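Local structure of S3-RNase (Pyrus pyrifolia, 1IQQ) at residues K28-H33 and Q115-I120; R119-A124 and E139-N144. The protein cleaves RNA as a pistil ribonuclease of the T2 family responsible for gametophytic self-incompatibility, by which the pear rejects its own pollen. One frame throughout, in Å; residues are numbered along the deposited sequence.

Contact 1 of 2, residues K28-H33 and Q115-I120; sequences KLFTVH and QNVSRI. With NAG (2-acetamido-2-deoxy-beta-D-glucopyranose), chain B.
Phe30 and Ser118 meet through one nearly straight hydrogen bond: the backbone N of Phe30 donates to Ser118 OG over 2.9 Å at 165°. The same hydroxyl lies in the plane of the Phe30 ring, at its edge, and Ser118 OG is hydrogen-bonded to a water at 2.6 Å, which donates to Lys28 O. Over one face of the ring sits Val117. Its CG1 stands 3.5 Å from the Phe30 ring centroid and only 10° off the normal, a CH-pi contact close to the centre of the face; this methyl gets there because chi1 of 162° turns CG1 opposite the backbone N of Val117. Replacing Phe30 by an alanine removes the ring, and Val117 CG1 is then likely to lose its aromatic partner, with a gap opening between strand and helix. Phe30 also packs on Tyr10, Leu164 and Ile167, and Val117 touches Ile167 of strand 161-171 too, which brings the helix start to the central sheet of the RNase T2 fold.

Asn116, two residues back, helps to place Ser118. As N-cap of helix 117-123 it accepts weak bonds at OD1 from the N atoms of Ser118 and Arg119, the former at 2.9 Å. Its ND2 is bonded to NAG C1, so one amide both caps the helix and carries the N-linked sugar. The sugar lies along the helix start, with NAG C5 3.7 Å from Ser118 CB and NAG O4 3.9 Å from Leu29 CD2. With OG shared between a backbone N-H and a water, the buried serine keeps its polar atom satisfied and forms a polar edge beside the apolar Phe30-Val117 face.

Contact 2 of 2, residues R119-A124 and E139-N144; sequences RILSKA and ENAIRN. With NAG (2-acetamido-2-deoxy-beta-D-glucopyranose), chain B.
Two helices of the RNase T2 fold, 117-123 and 135-143, pack here across one another at a steep angle. The axes of their segments 119-123 and 139-143 approach to 8.5 Å and make an angle of 110° between their N-to-C directions. Small residues meet where the first helix ends: Ala124 CB lies 3.3 Å from Ala141 CB, closer than two methyl carbons normally come, so the two segments are pressed together here, and the alpha carbons of these two residues are 5.4 Å apart. The branched side chains fill the space next to this pair. Ile120 sends its CG2 methyl to the backbone of the other helix, where it sits 3.4 Å from Ala141 O and also rests on Ile142 CA; with CG2 anti to the backbone N of Ile120, this short branch is the one that reaches the other helix. Leu121 reaches across with CD2, which is 3.9 Å from Ala141 CB and equally near Ile142 CD1. Ile142 CD1 touches both Leu121 CD2 and, at 3.9 Å, Ile120 CG2, brought there by the two bends of the Ile142 side chain, chi1 -59° and chi2 -61°.

Helix 135-143 lies across residues 120-124, and Ile142 continues on to Ile167 and Leu169 of strand 161-171, so that the helix pair also lies against the central sheet. Leu121 touches Tyr200, the C-terminal residue, as well, and Ala141 meets Ile126 in the loop that follows the first helix. No direct hydrogen bond joins the two segments, but one water bridges their backbones, donating to Ile120 O and to Ala141 O, each at 2.8 Å.

Helix 117-123 serves both contacts, with Arg119 and Ile120 common to their segments and the two centres 11 Å apart. Its first turn faces strand 30-38 in contact 1, and its later residues meet helix 135-143 in contact 2. The apolar surfaces join: Phe30 CE1 lies 3.8 Å from Leu121 CD1, and Val117 CG1 lies 4.1 Å from Ile142 CD1. The glycan borders the helix start through Asn116 and Arg119. Strand 30-38 also carries His33, the catalytic proton donor, and the side chain of Phe30 is about 6 Å from that of Gln9, a probable RNA-binding residue, whereas that of Leu121 is about 11 Å from it.

Contact 1 of 2, residues K28-H33 and Q115-I120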
loop_
_atom_site.group_PDB
_atom_site.type_symbol
_atom_site.label_atom_id
_atom_site.label_comp_id
_atom_site.label_asym_id
_atom_site.label_seq_id
_atom_site.Cartn_x
_atom_site.Cartn_y
_atom_site.Cartn_z
ATOM N N LYS A 28 -10.706 8.356 -6.759
ATOM C CA LYS A 28 -9.349 8.861 -7.099
ATOM C C LYS A 28 -8.574 9.031 -5.777
ATOM O O LYS A 28 -8.133 10.129 -5.378
ATOM C CB LYS A 28 -9.494 10.202 -7.840
ATOM C CG LYS A 28 -10.063 9.990 -9.275
ATOM C CD LYS A 28 -10.058 11.270 -10.137
ATOM C CE LYS A 28 -10.754 11.002 -11.471
ATOM N NZ LYS A 28 -10.971 12.271 -12.253
ATOM N N LEU A 29 -8.368 7.883 -5.127
ATOM C CA LEU A 29 -7.760 7.825 -3.817
ATOM C C LEU A 29 -6.795 6.646 -3.696
ATOM O O LEU A 29 -6.975 5.610 -4.338
ATOM C CB LEU A 29 -8.828 7.602 -2.716
ATOM C CG LEU A 29 -9.714 8.839 -2.486
ATOM C CD1 LEU A 29 -10.888 8.475 -1.577
ATOM C CD2 LEU A 29 -8.939 9.945 -1.853
ATOM N N PHE A 30 -5.793 6.854 -2.832
ATOM C CA PHE A 30 -4.890 5.745 -2.433
ATOM C C PHE A 30 -5.499 5.092 -1.186
ATOM O O PHE A 30 -5.733 5.802 -0.217
ATOM C CB PHE A 30 -3.495 6.318 -2.057
ATOM C CG PHE A 30 -2.539 6.475 -3.242
ATOM C CD1 PHE A 30 -2.458 7.648 -3.999
ATOM C CD2 PHE A 30 -1.690 5.432 -3.558
ATOM C CE1 PHE A 30 -1.528 7.774 -5.046
ATOM C CE2 PHE A 30 -0.766 5.527 -4.583
ATOM C CZ PHE A 30 -0.689 6.696 -5.317
ATOM N N THR A 31 -5.749 3.805 -1.273
ATOM C CA THR A 31 -6.169 3.040 -0.107
ATOM C C THR A 31 -5.186 1.895 0.073
ATOM O O THR A 31 -4.251 1.656 -0.736
ATOM C CB THR A 31 -7.622 2.528 -0.217
ATOM O OG1 THR A 31 -7.867 1.882 -1.467
ATOM C CG2 THR A 31 -8.572 3.769 -0.087
ATOM N N VAL A 32 -5.326 1.121 1.157
ATOM C CA VAL A 32 -4.361 0.112 1.423
ATOM C C VAL A 32 -4.349 -1.121 0.522
ATOM O O VAL A 32 -5.421 -1.618 0.110
ATOM C CB VAL A 32 -4.546 -0.351 2.927
ATOM C CG1 VAL A 32 -3.591 -1.576 3.246
ATOM C CG2 VAL A 32 -4.299 0.831 3.905
ATOM N N HIS A 33 -3.139 -1.544 0.100
ATOM C CA HIS A 33 -2.974 -2.807 -0.632
ATOM C C HIS A 33 -2.338 -3.868 0.250
ATOM O O HIS A 33 -2.600 -5.060 0.084
ATOM C CB HIS A 33 -2.100 -2.610 -1.864
ATOM C CG HIS A 33 -1.786 -3.863 -2.621
ATOM N ND1 HIS A 33 -2.655 -4.429 -3.534
ATOM C CD2 HIS A 33 -0.694 -4.660 -2.597
ATOM C CE1 HIS A 33 -2.113 -5.524 -4.042
ATOM N NE2 HIS A 33 -0.920 -5.688 -3.492
ATOM N N GLN A 115 -0.499 8.563 7.342
ATOM C CA GLN A 115 0.215 7.926 6.219
ATOM C C GLN A 115 -0.636 7.731 4.966
ATOM O O GLN A 115 -0.107 7.235 3.945
ATOM C CB GLN A 115 0.872 6.630 6.678
ATOM C CG GLN A 115 1.891 6.859 7.848
ATOM C CD GLN A 115 2.527 5.573 8.294
ATOM O OE1 GLN A 115 2.547 4.566 7.568
ATOM N NE2 GLN A 115 3.147 5.599 9.451
ATOM N N ASN A 116 -1.842 8.260 4.952
ATOM C CA ASN A 116 -2.722 8.244 3.759
ATOM C C ASN A 116 -1.938 8.963 2.625
ATOM O O ASN A 116 -1.678 10.137 2.687
ATOM C CB ASN A 116 -3.985 9.011 4.159
ATOM C CG ASN A 116 -4.935 9.278 2.983
ATOM O OD1 ASN A 116 -4.577 9.040 1.812
ATOM N ND2 ASN A 116 -6.135 9.775 3.319
ATOM N N VAL A 117 -1.533 8.170 1.624
ATOM C CA VAL A 117 -0.700 8.713 0.579
ATOM C C VAL A 117 -1.397 9.797 -0.210
ATOM O O VAL A 117 -0.733 10.715 -0.701
ATOM C CB VAL A 117 -0.213 7.552 -0.300
ATOM C CG1 VAL A 117 0.310 8.037 -1.700
ATOM C CG2 VAL A 117 0.915 6.800 0.425
ATOM N N SER A 118 -2.719 9.736 -0.356
ATOM C CA SER A 118 -3.417 10.851 -1.050
ATOM C C SER A 118 -3.194 12.161 -0.301
ATOM O O SER A 118 -3.005 13.213 -0.949
ATOM C CB SER A 118 -4.909 10.558 -1.157
ATOM O OG SER A 118 -5.074 9.530 -2.124
ATOM N N ARG A 119 -3.190 12.061 1.047
ATOM C CA ARG A 119 -2.997 13.256 1.848
ATOM C C ARG A 119 -1.562 13.786 1.786
ATOM O O ARG A 119 -1.361 14.965 1.657
ATOM C CB ARG A 119 -3.423 12.940 3.295
ATOM C CG ARG A 119 -3.412 14.152 4.229
ATOM C CD ARG A 119 -3.702 13.620 5.692
ATOM N NE ARG A 119 -3.934 14.725 6.639
ATOM C CZ ARG A 119 -2.968 15.349 7.309
ATOM N NH1 ARG A 119 -1.698 14.993 7.153
ATOM N NH2 ARG A 119 -3.278 16.333 8.146
ATOM N N ILE A 120 -0.572 12.874 1.858
ATOM C CA ILE A 120 0.824 13.278 1.759
ATOM C C ILE A 120 1.069 13.980 0.428
ATOM O O ILE A 120 1.686 15.036 0.375
ATOM C CB ILE A 120 1.716 12.043 1.873
ATOM C CG1 ILE A 120 1.484 11.366 3.242
ATOM C CG2 ILE A 120 3.202 12.425 1.629
ATOM C CD1 ILE A 120 2.326 10.154 3.413
HETATM C C1 NAG B . -7.046 10.327 2.343
HETATM C C2 NAG B . -8.441 10.492 3.011
HETATM C C3 NAG B . -9.360 11.184 1.989
HETATM C C4 NAG B . -8.789 12.534 1.534
HETATM C C5 NAG B . -7.366 12.285 1.003
HETATM C C6 NAG B . -6.610 13.513 0.620
HETATM C C7 NAG B . -9.485 8.956 4.595
HETATM C C8 NAG B . -10.241 7.672 4.794
HETATM N N2 NAG B . -9.014 9.204 3.349
HETATM O O3 NAG B . -10.632 11.381 2.636
HETATM O O4 NAG B . -9.577 13.021 0.430
HETATM O O5 NAG B . -6.590 11.637 2.033
HETATM O O6 NAG B . -6.512 14.454 1.700
HETATM O O7 NAG B . -9.298 9.719 5.552
HETATM O O HOH W 1 -5.725 10.734 -4.366
#

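Contact 2 of 2, residues R119-A124 and E139-N144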
loop_
_atom_site.group_PDB
_atom_site.type_symbol
_atom_site.label_atom_id
_atom_site.label_comp_id
_atom_site.label_asym_id
_atom_site.label_seq_id
_atom_site.Cartn_x
_atom_site.Cartn_y
_atom_site.Cartn_z
ATOM N N ARG A 119 -3.190 12.061 1.047
ATOM C CA ARG A 119 -2.997 13.256 1.848
ATOM C C ARG A 119 -1.562 13.786 1.786
ATOM O O ARG A 119 -1.361 14.965 1.657
ATOM C CB ARG A 119 -3.423 12.940 3.295
ATOM C CG ARG A 119 -3.412 14.152 4.229
ATOM C CD ARG A 119 -3.702 13.620 5.692
ATOM N NE ARG A 119 -3.934 14.725 6.639
ATOM C CZ ARG A 119 -2.968 15.349 7.309
ATOM N NH1 ARG A 119 -1.698 14.993 7.153
ATOM N NH2 ARG A 119 -3.278 16.333 8.146
ATOM N N ILE A 120 -0.572 12.874 1.858
ATOM C CA ILE A 120 0.824 13.278 1.759
ATOM C C ILE A 120 1.069 13.980 0.428
ATOM O O ILE A 120 1.686 15.036 0.375
ATOM C CB ILE A 120 1.716 12.043 1.873
ATOM C CG1 ILE A 120 1.484 11.366 3.242
ATOM C CG2 ILE A 120 3.202 12.425 1.629
ATOM C CD1 ILE A 120 2.326 10.154 3.413
ATOM N N LEU A 121 0.562 13.441 -0.671
ATOM C CA LEU A 121 0.724 14.075 -1.975
ATOM C C LEU A 121 0.000 15.409 -2.030
ATOM O O LEU A 121 0.574 16.392 -2.499
ATOM C CB LEU A 121 0.200 13.132 -3.067
ATOM C CG LEU A 121 1.066 11.890 -3.332
ATOM C CD1 LEU A 121 0.359 10.962 -4.314
ATOM C CD2 LEU A 121 2.424 12.277 -3.918
ATOM N N SER A 122 -1.209 15.456 -1.506
ATOM C CA SER A 122 -1.968 16.718 -1.506
ATOM C C SER A 122 -1.243 17.818 -0.723
ATOM O O SER A 122 -1.234 18.978 -1.145
ATOM C CB SER A 122 -3.362 16.461 -0.897
ATOM O OG SER A 122 -4.090 17.712 -0.803
ATOM N N LYS A 123 -0.586 17.463 0.393
ATOM C CA LYS A 123 0.127 18.467 1.147
ATOM C C LYS A 123 1.272 19.087 0.336
ATOM O O LYS A 123 1.626 20.261 0.562
ATOM C CB LYS A 123 0.683 17.901 2.472
ATOM C CG LYS A 123 -0.444 17.655 3.489
ATOM C CD LYS A 123 0.023 16.838 4.631
ATOM C CE LYS A 123 0.969 17.619 5.482
ATOM N NZ LYS A 123 1.200 16.903 6.790
ATOM N N ALA A 124 1.817 18.317 -0.639
ATOM C CA ALA A 124 2.872 18.779 -1.557
ATOM C C ALA A 124 2.309 19.358 -2.857
ATOM O O ALA A 124 3.026 19.474 -3.847
ATOM C CB ALA A 124 3.857 17.636 -1.876
ATOM N N GLU A 139 8.389 11.502 -5.606
ATOM C CA GLU A 139 9.282 11.052 -4.569
ATOM C C GLU A 139 9.556 12.117 -3.511
ATOM O O GLU A 139 9.467 11.770 -2.305
ATOM C CB GLU A 139 10.621 10.516 -5.138
ATOM C CG GLU A 139 10.403 9.253 -6.076
ATOM C CD GLU A 139 11.707 8.805 -6.720
ATOM O OE1 GLU A 139 12.501 9.686 -7.094
ATOM O OE2 GLU A 139 11.909 7.568 -6.837
ATOM N N ASN A 140 9.805 13.339 -3.931
ATOM C CA ASN A 140 10.083 14.417 -2.946
ATOM C C ASN A 140 8.860 14.599 -2.068
ATOM O O ASN A 140 9.016 14.755 -0.841
ATOM C CB ASN A 140 10.330 15.785 -3.590
ATOM C CG ASN A 140 11.690 15.944 -4.189
ATOM O OD1 ASN A 140 12.594 15.220 -3.881
ATOM N ND2 ASN A 140 11.814 16.985 -5.071
ATOM N N ALA A 141 7.661 14.567 -2.627
ATOM C CA ALA A 141 6.439 14.748 -1.838
ATOM C C ALA A 141 6.304 13.651 -0.790
ATOM O O ALA A 141 5.967 13.944 0.412
ATOM C CB ALA A 141 5.217 14.732 -2.767
ATOM N N ILE A 142 6.515 12.407 -1.168
ATOM C CA ILE A 142 6.398 11.347 -0.181
ATOM C C ILE A 142 7.490 11.448 0.884
ATOM O O ILE A 142 7.215 11.340 2.068
ATOM C CB ILE A 142 6.451 9.943 -0.877
ATOM C CG1 ILE A 142 5.320 9.811 -1.884
ATOM C CG2 ILE A 142 6.345 8.832 0.182
ATOM C CD1 ILE A 142 3.886 9.920 -1.236
ATOM N N ARG A 143 8.722 11.706 0.490
ATOM C CA ARG A 143 9.839 11.787 1.490
ATOM C C ARG A 143 9.535 12.918 2.477
ATOM O O ARG A 143 9.852 12.762 3.659
ATOM C CB ARG A 143 11.172 12.062 0.777
ATOM C CG ARG A 143 11.661 10.815 -0.020
ATOM C CD ARG A 143 12.915 11.224 -0.747
ATOM N NE ARG A 143 14.010 11.258 0.199
ATOM C CZ ARG A 143 15.189 11.827 -0.071
ATOM N NH1 ARG A 143 15.392 12.446 -1.240
ATOM N NH2 ARG A 143 16.172 11.672 0.808
ATOM N N ASN A 144 8.873 13.968 2.034
ATOM C CA ASN A 144 8.544 15.092 2.958
ATOM C C ASN A 144 7.492 14.721 3.980
ATOM O O ASN A 144 7.336 15.502 4.970
ATOM C CB ASN A 144 8.089 16.380 2.197
ATOM C CG ASN A 144 8.536 17.673 2.872
ATOM O OD1 ASN A 144 9.624 17.709 3.451
ATOM N ND2 ASN A 144 7.781 18.750 2.711
HETATM C C1 NAG B . -7.046 10.327 2.343
HETATM C C2 NAG B . -8.441 10.492 3.011
HETATM C C3 NAG B . -9.360 11.184 1.989
HETATM C C4 NAG B . -8.789 12.534 1.534
HETATM C C5 NAG B . -7.366 12.285 1.003
HETATM C C6 NAG B . -6.610 13.513 0.620
HETATM C C7 NAG B . -9.485 8.956 4.595
HETATM C C8 NAG B . -10.241 7.672 4.794
HETATM N N2 NAG B . -9.014 9.204 3.349
HETATM O O3 NAG B . -10.632 11.381 2.636
HETATM O O4 NAG B . -9.577 13.021 0.430
HETATM O O5 NAG B . -6.590 11.637 2.033
HETATM O O6 NAG B . -6.512 14.454 1.700
HETATM O O7 NAG B . -9.298 9.719 5.552
HETATM O O HOH W 2 4.164 15.856 1.357
#